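Local coordinates for protein DyP-type peroxidase (Pleurotus ostreatus PC15, PDB 6FSK) that probably uses hydrogen peroxide to oxidise dyes and Mn(II), with heme b as cofactor, at residues S194-E199 against D210-G215; D11-L16 against R352-G357; I217-N222 against D232-G237. The protein carries 1 engineered substitution. All coordinates share one frame; numbering follows the deposited sequence.

Interaction 1. Residues S194-E199 against D210-G215; sequences SHPAVE and DPIRPG. Unlike the reference sequence in segment 194-199: His195 (reference Asn). With HEM (protoporphyrin IX containing Fe), chain C.
Val198 lays its CG1 methyl over Pro214, 3.7 Å from Pro214 CA, beyond the end of a short parallel beta ladder that pairs strand 197-198 with strand 211-212, just after a heme-binding loop of this DyP-type peroxidase. CG1 stands opposite the backbone N (chi1 176°), next to the carbonyl carbon, which carries the methyl to the proline.

Ile212 uses both its backbone N and O in the ladder: its N donates to Ala197 O at 2.8 Å, and its O receives the N-H of Glu199, with Glu199 N likewise 2.8 Å from Ile212 O. Pro211, lacking an N-H, adds a CA-H...O contact to the same Ala197 oxygen. Ala197 CB and the Pro211 ring share one face of the ladder, while Val198 and Ile212 occupy the other. Ile212 CG1 stands between its own backbone N and carbonyl carbon (chi1 75°), and CD1 beyond it reaches Pro196 CB at 3.8 Å.

Upstream, Ser194 grips both heme propionates: its N donates to O1A at 3.0 Å, and its OG donates to O2D at 2.6 Å. At the other end, the extended Glu199 chain runs alongside that of Arg213, pointing the same way, but their charged atoms do not meet. Instead, a water donates to the Glu199 carboxylate, its O 2.7 Å from Glu199 OE2, and also to Pro211 O.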
loop_
_atom_site.group_PDB
_atom_site.type_symbol
_atom_site.label_atom_id
_atom_site.label_comp_id
_atom_site.label_asym_id
_atom_site.label_seq_id
_atom_site.Cartn_x
_atom_site.Cartn_y
_atom_site.Cartn_z
ATOM N N SER A 194 2.433 7.726 -7.686
ATOM C CA SER A 194 1.130 8.368 -7.647
ATOM C C SER A 194 0.443 8.270 -6.286
ATOM O O SER A 194 0.020 7.190 -5.892
ATOM C CB SER A 194 0.170 7.812 -8.733
ATOM O OG SER A 194 -1.112 8.480 -8.733
ATOM N N HIS A 195 0.244 9.423 -5.616
ATOM C CA HIS A 195 -0.479 9.493 -4.360
ATOM C C HIS A 195 -1.468 10.635 -4.431
ATOM O O HIS A 195 -1.268 11.555 -5.216
ATOM C CB HIS A 195 0.385 9.785 -3.164
ATOM C CG HIS A 195 1.501 8.813 -2.993
ATOM N ND1 HIS A 195 1.260 7.518 -2.559
ATOM C CD2 HIS A 195 2.820 8.921 -3.238
ATOM C CE1 HIS A 195 2.416 6.857 -2.560
ATOM N NE2 HIS A 195 3.380 7.685 -2.974
ATOM N N PRO A 196 -2.523 10.587 -3.626
ATOM C CA PRO A 196 -3.426 11.724 -3.661
ATOM C C PRO A 196 -2.759 12.929 -3.002
ATOM O O PRO A 196 -2.058 12.790 -1.959
ATOM C CB PRO A 196 -4.585 11.285 -2.796
ATOM C CG PRO A 196 -3.941 10.256 -1.843
ATOM C CD PRO A 196 -3.039 9.505 -2.762
ATOM N N ALA A 197 -3.014 14.095 -3.555
ATOM C CA ALA A 197 -2.665 15.312 -2.804
ATOM C C ALA A 197 -3.752 15.561 -1.765
ATOM O O ALA A 197 -4.929 15.337 -2.030
ATOM C CB ALA A 197 -2.551 16.488 -3.739
ATOM N N VAL A 198 -3.376 16.132 -0.603
ATOM C CA VAL A 198 -4.288 16.303 0.494
ATOM C C VAL A 198 -4.411 17.795 0.751
ATOM O O VAL A 198 -3.432 18.501 1.032
ATOM C CB VAL A 198 -3.744 15.603 1.747
ATOM C CG1 VAL A 198 -4.633 15.851 2.914
ATOM C CG2 VAL A 198 -3.654 14.095 1.414
ATOM N N GLU A 199 -5.631 18.286 0.608
ATOM C CA GLU A 199 -5.916 19.679 0.908
ATOM C C GLU A 199 -5.453 19.992 2.325
ATOM O O GLU A 199 -5.578 19.205 3.285
ATOM C CB GLU A 199 -7.390 20.015 0.741
ATOM C CG GLU A 199 -7.938 19.887 -0.639
ATOM C CD GLU A 199 -9.308 20.585 -0.750
ATOM O OE1 GLU A 199 -9.292 21.847 -0.396
ATOM O OE2 GLU A 199 -10.328 20.010 -1.170
ATOM N N ASP A 210 -5.129 15.579 -8.395
ATOM C CA ASP A 210 -6.327 16.157 -7.865
ATOM C C ASP A 210 -6.271 16.137 -6.323
ATOM O O ASP A 210 -5.815 15.096 -5.715
ATOM C CB ASP A 210 -7.517 15.224 -8.237
ATOM C CG ASP A 210 -7.732 15.098 -9.732
ATOM O OD1 ASP A 210 -7.204 15.972 -10.461
ATOM O OD2 ASP A 210 -8.442 14.154 -10.186
ATOM N N PRO A 211 -6.402 17.336 -5.696
ATOM C CA PRO A 211 -6.325 17.228 -4.237
ATOM C C PRO A 211 -7.671 16.826 -3.639
ATOM O O PRO A 211 -8.729 17.243 -4.145
ATOM C CB PRO A 211 -5.913 18.609 -3.750
ATOM C CG PRO A 211 -6.181 19.495 -4.869
ATOM C CD PRO A 211 -6.403 18.719 -6.127
ATOM N N ILE A 212 -7.590 16.044 -2.548
ATOM C CA ILE A 212 -8.751 15.537 -1.804
ATOM C C ILE A 212 -8.766 16.099 -0.400
ATOM O O ILE A 212 -7.726 16.482 0.147
ATOM C CB ILE A 212 -8.762 13.988 -1.771
ATOM C CG1 ILE A 212 -7.728 13.427 -0.816
ATOM C CG2 ILE A 212 -8.709 13.439 -3.201
ATOM C CD1 ILE A 212 -7.773 11.890 -0.791
ATOM N N ARG A 213 -9.950 16.168 0.184
ATOM C CA ARG A 213 -10.111 16.686 1.533
ATOM C C ARG A 213 -9.329 15.795 2.548
ATOM O O ARG A 213 -9.238 14.573 2.399
ATOM C CB ARG A 213 -11.562 16.787 1.905
ATOM C CG ARG A 213 -12.219 18.053 1.295
ATOM C CD ARG A 213 -13.678 17.952 1.362
ATOM N NE ARG A 213 -14.276 16.976 0.434
ATOM C CZ ARG A 213 -15.482 16.459 0.513
ATOM N NH1 ARG A 213 -16.347 16.782 1.474
ATOM N NH2 ARG A 213 -15.874 15.590 -0.453
ATOM N N PRO A 214 -8.829 16.422 3.608
ATOM C CA PRO A 214 -7.955 15.692 4.555
ATOM C C PRO A 214 -8.733 14.589 5.274
ATOM O O PRO A 214 -8.107 13.612 5.746
ATOM C CB PRO A 214 -7.436 16.797 5.493
ATOM C CG PRO A 214 -8.515 17.860 5.423
ATOM C CD PRO A 214 -8.881 17.858 3.960
ATOM N N GLY A 215 -10.053 14.697 5.476
ATOM C CA GLY A 215 -10.857 13.679 6.114
ATOM C C GLY A 215 -11.006 12.383 5.377
ATOM O O GLY A 215 -11.556 11.435 5.934
HETATM C CHA HEM C . 0.516 1.708 -7.868
HETATM C CHB HEM C . 3.241 -2.256 -7.546
HETATM C CHC HEM C . 0.322 -3.902 -4.089
HETATM C CHD HEM C . -2.601 -0.073 -4.617
HETATM C C1A HEM C . 1.543 0.793 -8.106
HETATM C C2A HEM C . 2.616 0.952 -9.038
HETATM C C3A HEM C . 3.405 -0.126 -8.919
HETATM C C4A HEM C . 2.772 -0.989 -7.968
HETATM C CMA HEM C . 4.615 -0.439 -9.730
HETATM C CAA HEM C . 2.777 2.125 -9.992
HETATM C CBA HEM C . 3.633 3.298 -9.533
HETATM C CGA HEM C . 2.991 4.096 -8.429
HETATM O O1A HEM C . 2.065 4.870 -8.678
HETATM O O2A HEM C . 3.452 3.963 -7.267
HETATM C C1B HEM C . 2.698 -3.096 -6.569
HETATM C C2B HEM C . 3.236 -4.297 -6.117
HETATM C C3B HEM C . 2.461 -4.785 -5.112
HETATM C C4B HEM C . 1.370 -3.808 -4.985
HETATM C CMB HEM C . 4.458 -4.984 -6.674
HETATM C CAB HEM C . 2.516 -6.006 -4.278
HETATM C CBB HEM C . 3.620 -6.694 -4.084
HETATM C C1C HEM C . -0.776 -3.110 -3.945
HETATM C C2C HEM C . -1.899 -3.282 -3.125
HETATM C C3C HEM C . -2.756 -2.230 -3.273
HETATM C C4C HEM C . -2.105 -1.319 -4.184
HETATM C CMC HEM C . -2.084 -4.456 -2.202
HETATM C CAC HEM C . -4.110 -1.939 -2.727
HETATM C CBC HEM C . -4.986 -2.893 -2.350
HETATM C C1D HEM C . -1.923 0.752 -5.518
HETATM C C2D HEM C . -2.422 2.135 -5.790
HETATM C C3D HEM C . -1.493 2.644 -6.686
HETATM C C4D HEM C . -0.558 1.564 -6.957
HETATM C CMD HEM C . -3.588 2.830 -5.210
HETATM C CAD HEM C . -1.510 4.002 -7.378
HETATM C CBD HEM C . -2.355 4.025 -8.613
HETATM C CGD HEM C . -2.453 5.413 -9.194
HETATM O O1D HEM C . -2.191 5.462 -10.421
HETATM O O2D HEM C . -2.656 6.371 -8.476
HETATM N NA HEM C . 1.568 -0.468 -7.507
HETATM N NB HEM C . 1.525 -2.846 -5.940
HETATM N NC HEM C . -0.990 -1.931 -4.701
HETATM N ND HEM C . -0.875 0.450 -6.287
HETATM FE FE HEM C . 0.268 -1.221 -6.176
HETATM O O HOH W 1 -11.015 18.050 -2.847
#

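Interaction 2. Residues D11-L16 against R352-G357. With HEM (protoporphyrin IX containing Fe), chain C.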
loop_
_atom_site.group_PDB
_atom_site.type_symbol
_atom_site.label_atom_id
_atom_site.label_comp_id
_atom_site.label_asym_id
_atom_site.label_seq_id
_atom_site.Cartn_x
_atom_site.Cartn_y
_atom_site.Cartn_z
ATOM N N ASP A 11 4.245 9.457 9.614
ATOM C CA ASP A 11 4.163 8.591 8.448
ATOM C C ASP A 11 2.932 8.808 7.638
ATOM O O ASP A 11 2.949 8.387 6.453
ATOM C CB ASP A 11 4.192 7.109 8.833
ATOM C CG ASP A 11 4.719 6.188 7.695
ATOM O OD1 ASP A 11 5.670 6.629 6.975
ATOM O OD2 ASP A 11 4.260 5.032 7.645
ATOM N N ILE A 12 1.882 9.429 8.185
ATOM C CA ILE A 12 0.599 9.530 7.524
ATOM C C ILE A 12 0.731 10.644 6.447
ATOM O O ILE A 12 0.496 10.410 5.301
ATOM C CB ILE A 12 -0.556 9.821 8.516
ATOM C CG1 ILE A 12 -0.653 8.790 9.619
ATOM C CG2 ILE A 12 -1.844 9.974 7.793
ATOM C CD1 ILE A 12 -1.404 9.242 10.808
ATOM N N LEU A 13 0.996 11.886 6.871
ATOM C CA LEU A 13 1.172 13.042 5.984
ATOM C C LEU A 13 2.660 13.392 6.069
ATOM O O LEU A 13 3.196 13.807 7.110
ATOM C CB LEU A 13 0.310 14.217 6.389
ATOM C CG LEU A 13 -1.196 14.028 6.332
ATOM C CD1 LEU A 13 -1.942 15.317 6.739
ATOM C CD2 LEU A 13 -1.689 13.602 4.966
ATOM N N GLY A 14 3.319 13.174 4.963
ATOM C CA GLY A 14 4.747 13.296 4.838
ATOM C C GLY A 14 5.375 11.995 4.485
ATOM O O GLY A 14 5.867 11.772 3.357
ATOM N N GLY A 15 5.332 11.101 5.449
ATOM C CA GLY A 15 5.984 9.814 5.272
ATOM C C GLY A 15 7.353 9.793 5.951
ATOM O O GLY A 15 8.215 10.728 5.747
ATOM N N LEU A 16 7.643 8.745 6.727
ATOM C CA LEU A 16 8.996 8.620 7.301
ATOM C C LEU A 16 10.014 8.351 6.234
ATOM O O LEU A 16 9.842 7.386 5.453
ATOM C CB LEU A 16 9.047 7.497 8.335
ATOM C CG LEU A 16 7.955 7.539 9.407
ATOM C CD1 LEU A 16 8.074 6.336 10.320
ATOM C CD2 LEU A 16 7.949 8.808 10.214
ATOM N N ARG A 352 -9.241 6.623 -2.181
ATOM C CA ARG A 352 -7.829 6.950 -2.293
ATOM C C ARG A 352 -7.093 6.475 -1.057
ATOM O O ARG A 352 -7.636 6.458 0.057
ATOM C CB ARG A 352 -7.609 8.472 -2.504
ATOM C CG ARG A 352 -8.339 8.963 -3.736
ATOM C CD ARG A 352 -7.971 8.327 -5.022
ATOM N NE ARG A 352 -6.530 8.408 -5.341
ATOM C CZ ARG A 352 -5.930 9.411 -5.907
ATOM N NH1 ARG A 352 -6.593 10.575 -6.190
ATOM N NH2 ARG A 352 -4.639 9.342 -6.131
ATOM N N ILE A 353 -5.818 6.122 -1.270
ATOM C CA ILE A 353 -4.929 5.694 -0.205
ATOM C C ILE A 353 -3.584 6.276 -0.386
ATOM O O ILE A 353 -3.150 6.565 -1.512
ATOM C CB ILE A 353 -4.819 4.120 -0.139
ATOM C CG1 ILE A 353 -4.246 3.549 -1.470
ATOM C CG2 ILE A 353 -6.133 3.489 0.210
ATOM C CD1 ILE A 353 -3.960 2.061 -1.380
ATOM N N ILE A 354 -2.886 6.474 0.762
ATOM C CA ILE A 354 -1.526 6.907 0.715
ATOM C C ILE A 354 -0.686 5.690 1.042
ATOM O O ILE A 354 -0.804 5.141 2.113
ATOM C CB ILE A 354 -1.213 8.058 1.705
ATOM C CG1 ILE A 354 -1.927 9.335 1.257
ATOM C CG2 ILE A 354 0.265 8.255 1.820
ATOM C CD1 ILE A 354 -1.823 10.418 2.318
ATOM N N ARG A 355 0.237 5.333 0.140
ATOM C CA ARG A 355 1.101 4.134 0.339
ATOM C C ARG A 355 2.469 4.486 0.840
ATOM O O ARG A 355 3.083 5.498 0.427
ATOM C CB ARG A 355 1.252 3.388 -0.966
ATOM C CG ARG A 355 -0.018 2.780 -1.441
ATOM C CD ARG A 355 0.029 2.333 -2.903
ATOM N NE ARG A 355 0.234 3.476 -3.807
ATOM C CZ ARG A 355 1.222 3.529 -4.695
ATOM N NH1 ARG A 355 2.071 2.509 -4.893
ATOM N NH2 ARG A 355 1.369 4.613 -5.390
ATOM N N ARG A 356 2.984 3.687 1.772
ATOM C CA ARG A 356 4.307 3.903 2.357
ATOM C C ARG A 356 5.095 2.552 2.280
ATOM O O ARG A 356 5.744 2.211 3.276
ATOM C CB ARG A 356 4.246 4.409 3.787
ATOM C CG ARG A 356 3.470 5.652 3.988
ATOM C CD ARG A 356 4.159 6.878 3.402
ATOM N NE ARG A 356 3.426 8.080 3.691
ATOM C CZ ARG A 356 3.302 9.152 2.905
ATOM N NH1 ARG A 356 3.838 9.207 1.726
ATOM N NH2 ARG A 356 2.588 10.204 3.347
ATOM N N GLY A 357 5.031 1.852 1.165
ATOM C CA GLY A 357 5.733 0.539 1.027
ATOM C C GLY A 357 7.216 0.625 1.115
ATOM O O GLY A 357 7.856 1.683 0.837
HETATM C CHA HEM C . 0.516 1.708 -7.868
HETATM C CHB HEM C . 3.241 -2.256 -7.546
HETATM C CHC HEM C . 0.322 -3.902 -4.089
HETATM C CHD HEM C . -2.601 -0.073 -4.617
HETATM C C1A HEM C . 1.543 0.793 -8.106
HETATM C C2A HEM C . 2.616 0.952 -9.038
HETATM C C3A HEM C . 3.405 -0.126 -8.919
HETATM C C4A HEM C . 2.772 -0.989 -7.968
HETATM C CMA HEM C . 4.615 -0.439 -9.730
HETATM C CAA HEM C . 2.777 2.125 -9.992
HETATM C CBA HEM C . 3.633 3.298 -9.533
HETATM C CGA HEM C . 2.991 4.096 -8.429
HETATM O O1A HEM C . 2.065 4.870 -8.678
HETATM O O2A HEM C . 3.452 3.963 -7.267
HETATM C C1B HEM C . 2.698 -3.096 -6.569
HETATM C C2B HEM C . 3.236 -4.297 -6.117
HETATM C C3B HEM C . 2.461 -4.785 -5.112
HETATM C C4B HEM C . 1.370 -3.808 -4.985
HETATM C CMB HEM C . 4.458 -4.984 -6.674
HETATM C CAB HEM C . 2.516 -6.006 -4.278
HETATM C CBB HEM C . 3.620 -6.694 -4.084
HETATM C C1C HEM C . -0.776 -3.110 -3.945
HETATM C C2C HEM C . -1.899 -3.282 -3.125
HETATM C C3C HEM C . -2.756 -2.230 -3.273
HETATM C C4C HEM C . -2.105 -1.319 -4.184
HETATM C CMC HEM C . -2.084 -4.456 -2.202
HETATM C CAC HEM C . -4.110 -1.939 -2.727
HETATM C CBC HEM C . -4.986 -2.893 -2.350
HETATM C C1D HEM C . -1.923 0.752 -5.518
HETATM C C2D HEM C . -2.422 2.135 -5.790
HETATM C C3D HEM C . -1.493 2.644 -6.686
HETATM C C4D HEM C . -0.558 1.564 -6.957
HETATM C CMD HEM C . -3.588 2.830 -5.210
HETATM C CAD HEM C . -1.510 4.002 -7.378
HETATM C CBD HEM C . -2.355 4.025 -8.613
HETATM C CGD HEM C . -2.453 5.413 -9.194
HETATM O O1D HEM C . -2.191 5.462 -10.421
HETATM O O2D HEM C . -2.656 6.371 -8.476
HETATM N NA HEM C . 1.568 -0.468 -7.507
HETATM N NB HEM C . 1.525 -2.846 -5.940
HETATM N NC HEM C . -0.990 -1.931 -4.701
HETATM N ND HEM C . -0.875 0.450 -6.287
HETATM FE FE HEM C . 0.268 -1.221 -6.176
HETATM O O HOH W 2 1.962 12.777 2.264
#
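Arg356 reaches from strand 354-360, an outermost strand of the large antiparallel sheet, into the loop 11-16 that precedes strand 20-28, tying the C-terminal family region to the N-terminal one. Its CB and CG run past the Asp11 carboxylate, with CG 3.8 Å from Asp11 OD2, the two side chains running antiparallel to each other. A bend at chi2 (-70°) then turns CD and the guanidinium along the loop backbone. NE donates to Asp11 O at 2.8 Å, nearly in line with the carbonyl bond. At CZ the flat group is sandwiched: Ile354 CG2 sits over the centre of one face, while Gly14 O and Gly15 CA lie over the other, toward its rim. Gly15, with no side chain, lets its CA come within 3.5 Å of Arg356 NE. Arg356 NH2 donates to Ile12 O at 2.9 Å, approaching from above that carbonyl's plane. The same NH2 also donates to a water that accepts from Gly14 N as well.

Asp11 is employed elsewhere: OD1 accepts from Leu16 N at 2.9 Å, and OD2 bonds to Tyr385. The neighbouring Arg355 turns to the heme, its guanidinium face over C3D and its NH2 2.9 Å from propionate O2A, with Asp191 as a further partner.

Arg356 is thus held by two successive backbone carbonyls. Asp11 OD1 stays 4.2 Å from Arg356 NE, beyond a salt bridge, so its negative charge may steady the arginine electrostatically, without direct pairing.

Interaction 3. Residues I217-N222 against D232-G237; sequences ILAKEN and DWAKDG
The carboxylates of Glu221 and Asp236 are nearly coplanar, 17° apart, and Glu221 OE2 comes within 2.4 Å of Asp236 OD1, an unusually short approach whose nature is uncertain. Lys235 CE closes in on the same Glu221 OE2 at 3.4 Å, its ammonium lying farther off, while Leu218 CD1 packs near Asp236 OD1. A bend at chi2 (-71°) turns the Glu221 carboxylate toward its partner.

Next to this acid pair two type II beta turns, Leu218-Glu221 and Ala234-Gly237, are joined by backbone bonds. Ala219 uses both its backbone N and O: Ala219 N donates to Gly237 O at 2.8 Å, and Ala219 O accepts from Asp236 N at 2.9 Å. Its CB rests on the Ala234 carbonyl, 3.4 Å from Ala234 O. Lys220 lays CB against Lys235 CA, then bends at chi3 and chi4 so that its ammonium bonds to the carbonyls of Ala227 and Arg230. Asp232 adds a long salt bridge, with Lys220 NZ 3.7 Å from Asp232 OD1.

Both turns belong to the connection between strands 211-212 and 238-247, the second leading directly into strand 238-247, where Ser238 OG bonds to Ile217 O. Ile217 packs on Ile12 of the N-terminal loop, and the Trp233 side chain, heading away from the first turn, lies on Ala477 and Lys481 of helix 475-481.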
loop_
_atom_site.group_PDB
_atom_site.type_symbol
_atom_site.label_atom_id
_atom_site.label_comp_id
_atom_site.label_asym_id
_atom_site.label_seq_id
_atom_site.Cartn_x
_atom_site.Cartn_y
_atom_site.Cartn_z
ATOM N N ILE A 217 -8.268 10.895 4.681
ATOM C CA ILE A 217 -7.020 10.279 5.220
ATOM C C ILE A 217 -7.035 10.276 6.722
ATOM O O ILE A 217 -6.620 9.266 7.329
ATOM C CB ILE A 217 -5.746 10.992 4.706
ATOM C CG1 ILE A 217 -5.689 11.030 3.154
ATOM C CG2 ILE A 217 -4.432 10.403 5.315
ATOM C CD1 ILE A 217 -5.696 9.654 2.453
ATOM N N LEU A 218 -7.476 11.375 7.343
ATOM C CA LEU A 218 -7.487 11.549 8.757
ATOM C C LEU A 218 -8.870 11.517 9.269
ATOM O O LEU A 218 -9.716 12.258 8.794
ATOM C CB LEU A 218 -6.856 12.891 9.059
ATOM C CG LEU A 218 -5.411 13.180 8.701
ATOM C CD1 LEU A 218 -5.073 14.683 8.844
ATOM C CD2 LEU A 218 -4.488 12.352 9.539
ATOM N N ALA A 219 -9.141 10.730 10.325
ATOM C CA ALA A 219 -10.452 10.720 10.927
ATOM C C ALA A 219 -10.850 12.093 11.540
ATOM O O ALA A 219 -9.998 12.811 12.069
ATOM C CB ALA A 219 -10.518 9.676 12.014
ATOM N N LYS A 220 -12.135 12.369 11.335
ATOM C CA LYS A 220 -12.815 13.569 11.851
ATOM C C LYS A 220 -12.224 14.866 11.355
ATOM O O LYS A 220 -12.303 15.886 12.029
ATOM C CB LYS A 220 -12.819 13.568 13.374
ATOM C CG LYS A 220 -13.474 12.334 13.963
ATOM C CD LYS A 220 -13.703 12.386 15.468
ATOM C CE LYS A 220 -14.547 13.575 15.911
ATOM N NZ LYS A 220 -15.968 13.265 16.069
ATOM N N GLU A 221 -11.606 14.864 10.198
ATOM C CA GLU A 221 -11.247 16.123 9.513
ATOM C C GLU A 221 -12.209 16.286 8.388
ATOM O O GLU A 221 -13.012 15.428 8.073
ATOM C CB GLU A 221 -9.798 16.086 9.025
ATOM C CG GLU A 221 -8.755 16.190 10.103
ATOM C CD GLU A 221 -8.615 17.560 10.776
ATOM O OE1 GLU A 221 -9.345 18.520 10.390
ATOM O OE2 GLU A 221 -7.770 17.676 11.687
ATOM N N ASN A 222 -12.200 17.473 7.800
ATOM C CA ASN A 222 -13.174 17.787 6.753
ATOM C C ASN A 222 -13.162 16.753 5.627
ATOM O O ASN A 222 -12.071 16.464 5.088
ATOM C CB ASN A 222 -12.760 19.159 6.219
ATOM C CG ASN A 222 -13.676 19.669 5.162
ATOM O OD1 ASN A 222 -14.880 19.498 5.266
ATOM N ND2 ASN A 222 -13.116 20.341 4.155
ATOM N N ASP A 232 -14.106 11.635 19.830
ATOM C CA ASP A 232 -13.212 12.760 19.691
ATOM C C ASP A 232 -11.723 12.356 19.660
ATOM O O ASP A 232 -10.909 12.971 18.979
ATOM C CB ASP A 232 -13.446 13.765 20.842
ATOM C CG ASP A 232 -14.676 14.644 20.595
ATOM O OD1 ASP A 232 -15.212 14.638 19.461
ATOM O OD2 ASP A 232 -15.089 15.337 21.544
ATOM N N TRP A 233 -11.319 11.334 20.398
ATOM C CA TRP A 233 -9.934 10.979 20.435
ATOM C C TRP A 233 -9.390 10.498 19.060
ATOM O O TRP A 233 -8.162 10.549 18.826
ATOM C CB TRP A 233 -9.635 9.925 21.544
ATOM C CG TRP A 233 -10.112 8.527 21.364
ATOM C CD1 TRP A 233 -11.175 7.944 21.954
ATOM C CD2 TRP A 233 -9.514 7.508 20.562
ATOM N NE1 TRP A 233 -11.296 6.648 21.561
ATOM C CE2 TRP A 233 -10.275 6.352 20.720
ATOM C CE3 TRP A 233 -8.390 7.457 19.765
ATOM C CZ2 TRP A 233 -9.956 5.171 20.060
ATOM C CZ3 TRP A 233 -8.070 6.294 19.155
ATOM C CH2 TRP A 233 -8.869 5.173 19.291
ATOM N N ALA A 234 -10.303 10.048 18.212
ATOM C CA ALA A 234 -9.945 9.515 16.888
ATOM C C ALA A 234 -9.578 10.625 15.931
ATOM O O ALA A 234 -8.933 10.380 14.894
ATOM C CB ALA A 234 -11.051 8.661 16.321
ATOM N N LYS A 235 -9.870 11.899 16.246
ATOM C CA LYS A 235 -9.455 12.975 15.340
ATOM C C LYS A 235 -7.985 12.938 15.072
ATOM O O LYS A 235 -7.154 12.770 15.966
ATOM C CB LYS A 235 -9.789 14.347 15.943
ATOM C CG LYS A 235 -9.449 15.472 15.017
ATOM C CD LYS A 235 -9.888 16.828 15.612
ATOM C CE LYS A 235 -9.659 17.850 14.531
ATOM N NZ LYS A 235 -10.651 18.926 14.756
ATOM N N ASP A 236 -7.636 13.009 13.787
ATOM C CA ASP A 236 -6.267 13.145 13.307
ATOM C C ASP A 236 -5.473 11.808 13.480
ATOM O O ASP A 236 -4.280 11.872 13.328
ATOM C CB ASP A 236 -5.481 14.282 13.897
ATOM C CG ASP A 236 -5.944 15.646 13.361
ATOM O OD1 ASP A 236 -6.576 15.642 12.287
ATOM O OD2 ASP A 236 -5.696 16.695 14.040
ATOM N N GLY A 237 -6.184 10.732 13.691
ATOM C CA GLY A 237 -5.624 9.356 13.483
ATOM C C GLY A 237 -5.958 8.894 12.055
ATOM O O GLY A 237 -6.785 9.487 11.319
#

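Interactions 1 and 2 both touch the heme and meet each other where Ser194 O receives Arg355 NH2. The centre of interaction 3 is about 20 Å from the centre of the chain, that of interaction 1 about 16 Å and that of interaction 2 about 9 Å, yet most touching residues of interaction 3 are buried. Backbone pairing carries interactions 1 and 3, as a parallel ladder in one and linked turns in the other; in interaction 2 a single arginine side chain does that work. Gly215 N bonding to Asn222 O couples interaction 1 to interaction 3, which follows it in sequence. Ile12, Leu13 and Ile354 of interaction 2 pack on Ile217 and Leu218 of interaction 3 through apolar side-chain contacts.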